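Local coordinates for ferric uptake regulation protein (Pseudomonas aeruginosa, PDB 1MZB) that probably acts as a metal-dependent transcriptional repressor that senses intracellular iron and controls the genes of iron uptake and homeostasis, at residues E8-L14 with Q62-L68; K22-L27 with V40-L44; D90-D96 with L128-R133. All coordinates share one frame; numbering follows the deposited sequence.

Contact 1: residues E8-L14 with Q62-L68; sequences ELRKAGL and QFEAAGL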
loop_
_atom_site.group_PDB
_atom_site.type_symbol
_atom_site.label_atom_id
_atom_site.label_comp_id
_atom_site.label_asym_id
_atom_site.label_seq_id
_atom_site.Cartn_x
_atom_site.Cartn_y
_atom_site.Cartn_z
ATOM N N GLU A 8 -6.535 13.024 13.238
ATOM C CA GLU A 8 -6.958 12.850 11.854
ATOM C C GLU A 8 -8.128 13.745 11.515
ATOM O O GLU A 8 -8.153 14.372 10.458
ATOM C CB GLU A 8 -7.328 11.393 11.605
ATOM C CG GLU A 8 -6.140 10.472 11.697
ATOM C CD GLU A 8 -6.504 9.054 11.335
ATOM O OE1 GLU A 8 -7.324 8.466 12.062
ATOM O OE2 GLU A 8 -5.978 8.545 10.322
ATOM N N LEU A 9 -9.095 13.807 12.421
ATOM C CA LEU A 9 -10.276 14.637 12.224
ATOM C C LEU A 9 -9.934 16.129 12.199
ATOM O O LEU A 9 -10.450 16.874 11.368
ATOM C CB LEU A 9 -11.306 14.350 13.321
ATOM C CG LEU A 9 -12.024 12.995 13.261
ATOM C CD1 LEU A 9 -12.967 12.862 14.455
ATOM C CD2 LEU A 9 -12.836 12.888 11.947
ATOM N N ARG A 10 -9.060 16.572 13.103
ATOM C CA ARG A 10 -8.686 17.990 13.136
ATOM C C ARG A 10 -7.899 18.384 11.897
ATOM O O ARG A 10 -8.194 19.404 11.272
ATOM C CB ARG A 10 -7.901 18.294 14.412
ATOM C CG ARG A 10 -8.800 18.209 15.631
ATOM C CD ARG A 10 -8.060 18.233 16.941
ATOM N NE ARG A 10 -9.011 18.131 18.043
ATOM C CZ ARG A 10 -8.812 17.417 19.146
ATOM N NH1 ARG A 10 -7.685 16.731 19.303
ATOM N NH2 ARG A 10 -9.747 17.385 20.089
ATOM N N LYS A 11 -6.917 17.569 11.527
ATOM C CA LYS A 11 -6.124 17.829 10.330
ATOM C C LYS A 11 -7.034 17.965 9.109
ATOM O O LYS A 11 -6.678 18.652 8.145
ATOM C CB LYS A 11 -5.134 16.696 10.075
ATOM C CG LYS A 11 -3.754 16.858 10.702
ATOM C CD LYS A 11 -3.705 16.478 12.187
ATOM C CE LYS A 11 -4.227 17.587 13.096
ATOM N NZ LYS A 11 -4.311 17.155 14.529
ATOM N N ALA A 12 -8.202 17.319 9.159
ATOM C CA ALA A 12 -9.169 17.352 8.062
ATOM C C ALA A 12 -10.207 18.465 8.209
ATOM O O ALA A 12 -11.225 18.464 7.517
ATOM C CB ALA A 12 -9.874 15.996 7.948
ATOM N N GLY A 13 -9.946 19.416 9.104
ATOM C CA GLY A 13 -10.866 20.523 9.311
ATOM C C GLY A 13 -12.245 20.106 9.771
ATOM O O GLY A 13 -13.246 20.780 9.484
ATOM N N LEU A 14 -12.299 18.997 10.499
ATOM C CA LEU A 14 -13.560 18.468 10.999
ATOM C C LEU A 14 -13.579 18.390 12.520
ATOM O O LEU A 14 -12.683 17.807 13.132
ATOM C CB LEU A 14 -13.806 17.070 10.433
ATOM C CG LEU A 14 -13.811 16.940 8.905
ATOM C CD1 LEU A 14 -14.158 15.491 8.538
ATOM C CD2 LEU A 14 -14.831 17.907 8.296
ATOM N N GLN A 62 -18.822 13.227 4.548
ATOM C CA GLN A 62 -18.007 14.307 5.156
ATOM C C GLN A 62 -16.544 13.864 5.069
ATOM O O GLN A 62 -15.668 14.662 4.699
ATOM C CB GLN A 62 -18.425 14.539 6.623
ATOM C CG GLN A 62 -19.878 15.011 6.825
ATOM C CD GLN A 62 -20.246 15.387 8.259
ATOM O OE1 GLN A 62 -19.935 14.664 9.220
ATOM N NE2 GLN A 62 -20.930 16.536 8.412
ATOM N N PHE A 63 -16.281 12.590 5.395
ATOM C CA PHE A 63 -14.922 12.040 5.351
ATOM C C PHE A 63 -14.362 12.034 3.943
ATOM O O PHE A 63 -13.180 12.265 3.722
ATOM C CB PHE A 63 -14.891 10.593 5.877
ATOM C CG PHE A 63 -15.007 10.478 7.362
ATOM C CD1 PHE A 63 -15.160 11.607 8.155
ATOM C CD2 PHE A 63 -14.989 9.236 7.965
ATOM C CE1 PHE A 63 -15.287 11.488 9.530
ATOM C CE2 PHE A 63 -15.123 9.112 9.352
ATOM C CZ PHE A 63 -15.273 10.237 10.126
ATOM N N GLU A 64 -15.229 11.763 2.973
ATOM C CA GLU A 64 -14.796 11.710 1.599
ATOM C C GLU A 64 -14.362 13.089 1.089
ATOM O O GLU A 64 -13.321 13.232 0.446
ATOM C CB GLU A 64 -15.937 11.180 0.739
ATOM C CG GLU A 64 -15.577 11.048 -0.706
ATOM C CD GLU A 64 -16.617 11.715 -1.564
ATOM O OE1 GLU A 64 -17.683 11.089 -1.801
ATOM O OE2 GLU A 64 -16.381 12.891 -1.959
ATOM N N ALA A 65 -15.187 14.077 1.356
ATOM C CA ALA A 65 -14.915 15.448 0.916
ATOM C C ALA A 65 -13.628 15.974 1.540
ATOM O O ALA A 65 -12.861 16.715 0.901
ATOM C CB ALA A 65 -16.068 16.327 1.297
ATOM N N ALA A 66 -13.410 15.578 2.786
ATOM C CA ALA A 66 -12.242 15.974 3.559
ATOM C C ALA A 66 -10.977 15.258 3.140
ATOM O O ALA A 66 -9.873 15.701 3.470
ATOM C CB ALA A 66 -12.518 15.731 5.053
ATOM N N GLY A 67 -11.118 14.148 2.428
ATOM C CA GLY A 67 -9.949 13.411 2.007
ATOM C C GLY A 67 -9.563 12.271 2.936
ATOM O O GLY A 67 -8.555 11.612 2.700
ATOM N N LEU A 68 -10.335 12.034 3.983
ATOM C CA LEU A 68 -10.026 10.918 4.875
ATOM C C LEU A 68 -10.413 9.586 4.206
ATOM O O LEU A 68 -9.857 8.537 4.530
ATOM C CB LEU A 68 -10.798 11.050 6.175
ATOM C CG LEU A 68 -10.260 12.151 7.082
ATOM C CD1 LEU A 68 -11.156 12.239 8.309
ATOM C CD2 LEU A 68 -8.805 11.818 7.465
#

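Contact 2: residues K22-L27 with V40-L44; sequences KILQML and VYKAL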
loop_
_atom_site.group_PDB
_atom_site.type_symbol
_atom_site.label_atom_id
_atom_site.label_comp_id
_atom_site.label_asym_id
_atom_site.label_seq_id
_atom_site.Cartn_x
_atom_site.Cartn_y
_atom_site.Cartn_z
ATOM N N LYS A 22 -16.625 7.022 16.055
ATOM C CA LYS A 22 -17.018 5.636 15.926
ATOM C C LYS A 22 -16.950 5.121 14.472
ATOM O O LYS A 22 -16.533 3.994 14.222
ATOM C CB LYS A 22 -18.411 5.427 16.519
ATOM C CG LYS A 22 -18.377 5.366 18.057
ATOM C CD LYS A 22 -19.754 5.185 18.681
ATOM C CE LYS A 22 -19.619 5.059 20.218
ATOM N NZ LYS A 22 -18.455 4.177 20.566
ATOM N N ILE A 23 -17.349 5.955 13.522
ATOM C CA ILE A 23 -17.314 5.529 12.119
ATOM C C ILE A 23 -15.874 5.357 11.623
ATOM O O ILE A 23 -15.543 4.389 10.923
ATOM C CB ILE A 23 -18.125 6.525 11.266
ATOM C CG1 ILE A 23 -19.601 6.403 11.678
ATOM C CG2 ILE A 23 -17.889 6.250 9.763
ATOM C CD1 ILE A 23 -20.531 7.484 11.151
ATOM N N LEU A 24 -14.997 6.277 12.000
ATOM C CA LEU A 24 -13.610 6.147 11.615
ATOM C C LEU A 24 -12.999 4.863 12.223
ATOM O O LEU A 24 -12.177 4.201 11.598
ATOM C CB LEU A 24 -12.835 7.385 12.072
ATOM C CG LEU A 24 -11.431 7.539 11.491
ATOM C CD1 LEU A 24 -11.508 7.680 9.979
ATOM C CD2 LEU A 24 -10.760 8.778 12.113
ATOM N N GLN A 25 -13.415 4.492 13.432
ATOM C CA GLN A 25 -12.883 3.289 14.070
ATOM C C GLN A 25 -13.407 2.067 13.342
ATOM O O GLN A 25 -12.686 1.078 13.167
ATOM C CB GLN A 25 -13.284 3.235 15.556
ATOM C CG GLN A 25 -12.573 4.271 16.412
ATOM C CD GLN A 25 -13.149 4.353 17.822
ATOM O OE1 GLN A 25 -14.280 3.929 18.064
ATOM N NE2 GLN A 25 -12.377 4.926 18.753
ATOM N N MET A 26 -14.665 2.134 12.902
ATOM C CA MET A 26 -15.228 1.022 12.162
ATOM C C MET A 26 -14.456 0.845 10.857
ATOM O O MET A 26 -14.153 -0.282 10.451
ATOM C CB MET A 26 -16.704 1.260 11.859
ATOM C CG MET A 26 -17.359 0.046 11.243
ATOM S SD MET A 26 -17.031 -1.406 12.286
ATOM C CE MET A 26 -17.867 -0.907 13.807
ATOM N N LEU A 27 -14.143 1.950 10.187
ATOM C CA LEU A 27 -13.399 1.870 8.938
ATOM C C LEU A 27 -12.019 1.286 9.164
ATOM O O LEU A 27 -11.520 0.505 8.342
ATOM C CB LEU A 27 -13.236 3.259 8.323
ATOM C CG LEU A 27 -14.503 3.830 7.698
ATOM C CD1 LEU A 27 -14.227 5.242 7.186
ATOM C CD2 LEU A 27 -14.964 2.903 6.571
ATOM N N VAL A 40 -21.152 -0.421 6.948
ATOM C CA VAL A 40 -20.696 0.294 8.146
ATOM C C VAL A 40 -21.822 0.317 9.183
ATOM O O VAL A 40 -21.615 -0.029 10.377
ATOM C CB VAL A 40 -20.228 1.741 7.796
ATOM C CG1 VAL A 40 -19.841 2.500 9.061
ATOM C CG2 VAL A 40 -19.034 1.701 6.853
ATOM N N TYR A 41 -23.013 0.720 8.751
ATOM C CA TYR A 41 -24.200 0.764 9.629
ATOM C C TYR A 41 -24.483 -0.587 10.309
ATOM O O TYR A 41 -24.699 -0.662 11.556
ATOM C CB TYR A 41 -25.424 1.204 8.787
ATOM C CG TYR A 41 -26.746 1.047 9.483
ATOM C CD1 TYR A 41 -27.137 1.929 10.482
ATOM C CD2 TYR A 41 -27.609 0.001 9.140
ATOM C CE1 TYR A 41 -28.384 1.777 11.130
ATOM C CE2 TYR A 41 -28.840 -0.160 9.778
ATOM C CZ TYR A 41 -29.216 0.725 10.769
ATOM O OH TYR A 41 -30.415 0.518 11.417
ATOM N N LYS A 42 -24.458 -1.659 9.526
ATOM C CA LYS A 42 -24.711 -2.996 10.061
ATOM C C LYS A 42 -23.643 -3.378 11.080
ATOM O O LYS A 42 -23.968 -3.949 12.138
ATOM C CB LYS A 42 -24.745 -4.037 8.952
ATOM C CG LYS A 42 -26.029 -3.982 8.115
ATOM C CD LYS A 42 -25.878 -4.813 6.846
ATOM C CE LYS A 42 -27.118 -4.726 5.963
ATOM N NZ LYS A 42 -26.927 -5.481 4.691
ATOM N N ALA A 43 -22.382 -3.086 10.765
ATOM C CA ALA A 43 -21.285 -3.392 11.710
ATOM C C ALA A 43 -21.517 -2.625 13.001
ATOM O O ALA A 43 -21.351 -3.169 14.101
ATOM C CB ALA A 43 -19.949 -3.003 11.118
ATOM N N LEU A 44 -21.893 -1.360 12.884
ATOM C CA LEU A 44 -22.167 -0.548 14.062
ATOM C C LEU A 44 -23.345 -1.080 14.862
ATOM O O LEU A 44 -23.307 -1.087 16.098
ATOM C CB LEU A 44 -22.434 0.898 13.668
ATOM C CG LEU A 44 -21.197 1.709 13.278
ATOM C CD1 LEU A 44 -21.630 3.048 12.726
ATOM C CD2 LEU A 44 -20.287 1.863 14.499
#

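Contact 3: residues D90-D96 with L128-R133; sequences DHMVCVD and LVLYVR. With ZN (zinc ion), chain B; ZN (zinc ion), chain C.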
loop_
_atom_site.group_PDB
_atom_site.type_symbol
_atom_site.label_atom_id
_atom_site.label_comp_id
_atom_site.label_asym_id
_atom_site.label_seq_id
_atom_site.Cartn_x
_atom_site.Cartn_y
_atom_site.Cartn_z
ATOM N N ASP A 90 -4.722 0.304 -6.398
ATOM C CA ASP A 90 -5.636 0.524 -7.508
ATOM C C ASP A 90 -6.457 -0.752 -7.439
ATOM O O ASP A 90 -6.254 -1.529 -6.528
ATOM C CB ASP A 90 -4.858 0.637 -8.775
ATOM C CG ASP A 90 -3.903 1.835 -8.731
ATOM O OD1 ASP A 90 -4.349 2.942 -8.407
ATOM O OD2 ASP A 90 -2.765 1.642 -9.013
ATOM N N HIS A 91 -7.352 -0.992 -8.375
ATOM C CA HIS A 91 -8.211 -2.170 -8.207
ATOM C C HIS A 91 -8.516 -2.946 -9.454
ATOM O O HIS A 91 -8.660 -2.365 -10.527
ATOM C CB HIS A 91 -9.592 -1.727 -7.626
ATOM C CG HIS A 91 -9.529 -0.991 -6.323
ATOM N ND1 HIS A 91 -9.195 0.341 -6.247
ATOM C CD2 HIS A 91 -9.724 -1.466 -5.072
ATOM C CE1 HIS A 91 -9.189 0.633 -4.966
ATOM N NE2 HIS A 91 -9.499 -0.412 -4.228
ATOM N N MET A 92 -8.617 -4.267 -9.303
ATOM C CA MET A 92 -9.093 -5.122 -10.373
ATOM C C MET A 92 -10.521 -5.495 -9.889
ATOM O O MET A 92 -10.747 -5.734 -8.688
ATOM C CB MET A 92 -8.262 -6.401 -10.481
ATOM C CG MET A 92 -7.022 -6.181 -11.298
ATOM S SD MET A 92 -5.996 -7.611 -11.256
ATOM C CE MET A 92 -7.062 -8.786 -11.776
ATOM N N VAL A 93 -11.487 -5.470 -10.800
ATOM C CA VAL A 93 -12.864 -5.825 -10.427
ATOM C C VAL A 93 -13.334 -6.947 -11.357
ATOM O O VAL A 93 -13.264 -6.810 -12.585
ATOM C CB VAL A 93 -13.794 -4.611 -10.589
ATOM C CG1 VAL A 93 -15.211 -4.973 -10.152
ATOM C CG2 VAL A 93 -13.295 -3.464 -9.738
ATOM N N CYS A 94 -13.800 -8.046 -10.770
ATOM C CA CYS A 94 -14.305 -9.198 -11.525
ATOM C C CYS A 94 -15.698 -8.797 -11.963
ATOM O O CYS A 94 -16.604 -8.682 -11.144
ATOM C CB CYS A 94 -14.360 -10.426 -10.626
ATOM S SG CYS A 94 -12.722 -10.984 -10.209
ATOM N N VAL A 95 -15.865 -8.581 -13.262
ATOM C CA VAL A 95 -17.130 -8.100 -13.758
ATOM C C VAL A 95 -18.288 -9.018 -13.487
ATOM O O VAL A 95 -19.377 -8.559 -13.196
ATOM C CB VAL A 95 -17.093 -7.798 -15.282
ATOM C CG1 VAL A 95 -15.972 -6.814 -15.608
ATOM C CG2 VAL A 95 -16.921 -9.069 -16.069
ATOM N N ASP A 96 -18.045 -10.318 -13.550
ATOM C CA ASP A 96 -19.146 -11.248 -13.368
ATOM C C ASP A 96 -19.597 -11.462 -11.930
ATOM O O ASP A 96 -20.770 -11.712 -11.671
ATOM C CB ASP A 96 -18.765 -12.584 -14.029
ATOM C CG ASP A 96 -18.653 -12.464 -15.544
ATOM O OD1 ASP A 96 -19.366 -11.621 -16.129
ATOM O OD2 ASP A 96 -17.855 -13.217 -16.161
ATOM N N LEU A 128 -7.239 4.094 -11.126
ATOM C CA LEU A 128 -7.055 3.057 -12.145
ATOM C C LEU A 128 -7.895 1.841 -11.757
ATOM O O LEU A 128 -7.746 1.306 -10.654
ATOM C CB LEU A 128 -5.575 2.623 -12.256
ATOM C CG LEU A 128 -5.372 1.425 -13.199
ATOM C CD1 LEU A 128 -5.739 1.784 -14.676
ATOM C CD2 LEU A 128 -3.875 0.981 -13.129
ATOM N N VAL A 129 -8.823 1.450 -12.623
ATOM C CA VAL A 129 -9.624 0.247 -12.326
ATOM C C VAL A 129 -9.496 -0.670 -13.522
ATOM O O VAL A 129 -9.659 -0.230 -14.672
ATOM C CB VAL A 129 -11.125 0.609 -12.103
ATOM C CG1 VAL A 129 -11.963 -0.700 -11.862
ATOM C CG2 VAL A 129 -11.259 1.552 -10.930
ATOM N N LEU A 130 -9.185 -1.945 -13.276
ATOM C CA LEU A 130 -9.063 -2.884 -14.377
ATOM C C LEU A 130 -10.235 -3.853 -14.233
ATOM O O LEU A 130 -10.363 -4.483 -13.203
ATOM C CB LEU A 130 -7.738 -3.653 -14.280
ATOM C CG LEU A 130 -6.499 -2.750 -14.347
ATOM C CD1 LEU A 130 -5.245 -3.625 -14.270
ATOM C CD2 LEU A 130 -6.529 -1.928 -15.619
ATOM N N TYR A 131 -11.106 -3.915 -15.237
ATOM C CA TYR A 131 -12.254 -4.807 -15.157
ATOM C C TYR A 131 -11.798 -6.094 -15.780
ATOM O O TYR A 131 -11.294 -6.090 -16.891
ATOM C CB TYR A 131 -13.463 -4.228 -15.893
ATOM C CG TYR A 131 -13.955 -2.940 -15.242
ATOM C CD1 TYR A 131 -14.790 -2.973 -14.119
ATOM C CD2 TYR A 131 -13.537 -1.697 -15.726
ATOM C CE1 TYR A 131 -15.205 -1.792 -13.489
ATOM C CE2 TYR A 131 -13.953 -0.494 -15.086
ATOM C CZ TYR A 131 -14.783 -0.571 -13.983
ATOM O OH TYR A 131 -15.218 0.587 -13.376
ATOM N N VAL A 132 -11.990 -7.192 -15.058
ATOM C CA VAL A 132 -11.477 -8.468 -15.542
ATOM C C VAL A 132 -12.444 -9.640 -15.482
ATOM O O VAL A 132 -13.508 -9.577 -14.866
ATOM C CB VAL A 132 -10.216 -8.830 -14.765
ATOM C CG1 VAL A 132 -9.137 -7.717 -14.946
ATOM C CG2 VAL A 132 -10.564 -9.039 -13.274
ATOM N N ARG A 133 -12.034 -10.728 -16.124
ATOM C CA ARG A 133 -12.845 -11.949 -16.127
ATOM C C ARG A 133 -11.835 -13.101 -16.117
ATOM O O ARG A 133 -10.809 -13.000 -16.759
ATOM C CB ARG A 133 -13.700 -12.001 -17.395
ATOM C CG ARG A 133 -14.493 -13.315 -17.532
ATOM C CD ARG A 133 -15.467 -13.275 -18.694
ATOM N NE ARG A 133 -16.659 -12.481 -18.407
ATOM C CZ ARG A 133 -17.107 -11.501 -19.190
ATOM N NH1 ARG A 133 -16.450 -11.195 -20.307
ATOM N NH2 ARG A 133 -18.226 -10.846 -18.876
HETATM ZN ZN ZN B . -2.066 3.675 -8.723
HETATM ZN ZN ZN C . -9.454 -0.652 -2.202
HETATM O O HOH W 1 -6.647 3.812 -8.486
HETATM O O HOH W 2 -9.223 2.144 -8.150
HETATM O O HOH W 3 -15.357 -11.655 -13.236
HETATM O O HOH W 4 -2.242 3.562 -11.010
#

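Contact 1: residues E8-L14 with Q62-L68
Ala12 and Ala66 meet methyl to methyl, CB to CB 3.9 Å, where the backbones come closest. Their small size lets the ends of two helices, 4-11 and 53-66, come together, with the CA of Ala12 5.6 Å from the CA of Ala66. Larger side chains close round this pair. Leu14 reaches across with CD1, which lies 3.9 Å from Ala66 CB and also touches the edge of the Phe63 ring, near its plane, 4.0 Å from Phe63 CD1. Leu9, with CG beside its backbone N (chi1 -71°) and an extended chi2, brings CD2 obliquely to the next ring carbon, 3.7 Å from Phe63 CE1. Leu68 answers from the other segment: its CG packs on Ala12 CB at 4.0 Å, while CD1 turns to Leu9 and CD2 borders the carbonyl oxygen of Glu8. The side-chain contacts are all apolar, and they pin the N-terminal helix to the C-terminal end of the helix that, in winged-helix proteins of this family, is expected to recognise DNA. Both helices end in a Schellman motif. Gly13 and Gly67 take the positive phi values (61° and 95°) that end each helix, the first closed by Leu14 N to Leu9 O and Gly13 N to Arg10 O; Leu14 and Leu68 then point at the opposite segment. Further out, Gln62 OE1 accepts a hydrogen bond from Arg20 NE on helix 18-28, whose Val21 also touches Leu9. Glu8 OE2 forms a salt bridge with Lys110 NZ of the second subunit.

Contact 2: residues K22-L27 with V40-L44
Met26 packs against Val40, Ala43 and Leu44 without any ring, amide or other flat group taking part, so the fit is one of methyls, methylenes and a sulfur. Met26 has the largest share. Its CG stands anti to the backbone N (chi1 -173°), and bends at the next two torsions fold the chain over helix 37-46. SD consequently rests on the methyl of Ala43, 3.5 Å from Ala43 CB, and the terminal CE turns alongside Leu44, reaching 3.7 Å from Leu44 CD2. Closer to the backbone, Met26 CG lies 4.1 Å from Val40 CG1, the two side chains running past each other in opposite senses. Ile23, one turn earlier, meets Leu44 at about a right angle, with Ile23 CG1 4.1 Å from Leu44 CD1, and its CG2 branch looks toward Val40. The two branches of Val40 divide the work: CG1 serves Ile23 and Met26, whereas CG2 lies 4.3 Å from Leu27 CD2. The short helical segments stand almost perpendicular, at 101°, with axes 10.3 Å apart, a separation bridged by these side chains. Lys22 leads its amine away from the apolar seam to a salt bridge with Glu49, beyond the end of helix 37-46. Helices 18-28 and 37-46 are the first two of the three-helix core of the winged helix, with helix 53-66 as the third. Ile23 and Val40 also rest on helix 53-66, through Val59 and Leu60 and through Val56 respectively, and Leu27 touches Leu83 of strand 80-83.

Contact 3: residues D90-D96 with L128-R133
Strands 90-94 and 129-132 run parallel, the axes of the short strand segments 21° apart, and five N-H to C=O bonds link the two segments, from His91 N to Leu128 O at one end to Val95 N to Val132 O at the other. Met92 and Cys94 share a face with Leu130 and Val132; there the Met92 chain, bent at its last torsion (chi3 55°), turns CE across Val132, 3.8 Å from Val132 CG2. On the other face Val93 CG2 packs 3.7 Å from Val129 CG1, and Val93 CB approaches Tyr131 CD1. Beyond the strand, Val95 sets CG1 against Tyr131 CB and lays CG2 over one face of the Arg133 guanidinium. Arg133 grips Asp96 side-on: NE is 2.6 Å from Asp96 OD2 and NH2 3.1 Å from Asp96 OD1, both oxygens being met on the syn side with the two planes 26° apart. At the opposite end Asp90 binds one zinc ion through both carboxylate oxygens, alongside His88, Glu109, His126 and a water; a second water links Asp90 OD1 to Leu128 N. His91 NE2 coordinates another zinc at 2.0 Å with His34, Glu82 and Glu102, while ND1 donates to a water that donates to Leu128 O, so both ring nitrogens are held. This strand pair lies in the C-terminal domain, which in Fur proteins mediates dimerisation, and contributes adjacent ligands to two zinc sites.

Overall arrangement
Contacts 1 and 2 lie within the helical, N-terminal part of the chain, their centres 16 Å apart, with contact 2 nested inside the loop that contact 1 closes. They touch directly: the Phe63 ring of contact 1 reaches Ile23, Leu24 and Leu27 on helix 18-28, so helices 4-11, 18-28, 37-46 and 53-66 form one continuous packing unit. Contact 3 comes later in the chain, on the opposite side of its centre, 28 Å from contact 1 and 26 Å from contact 2 between centres, in the sheet of strands 100-103, 90-94 and 129-132. His34 and Glu82 from the N-terminal side, and Glu102 from the same sheet as His91, complete a zinc site that bridges the two parts, consistent with metal binding setting their relative orientation.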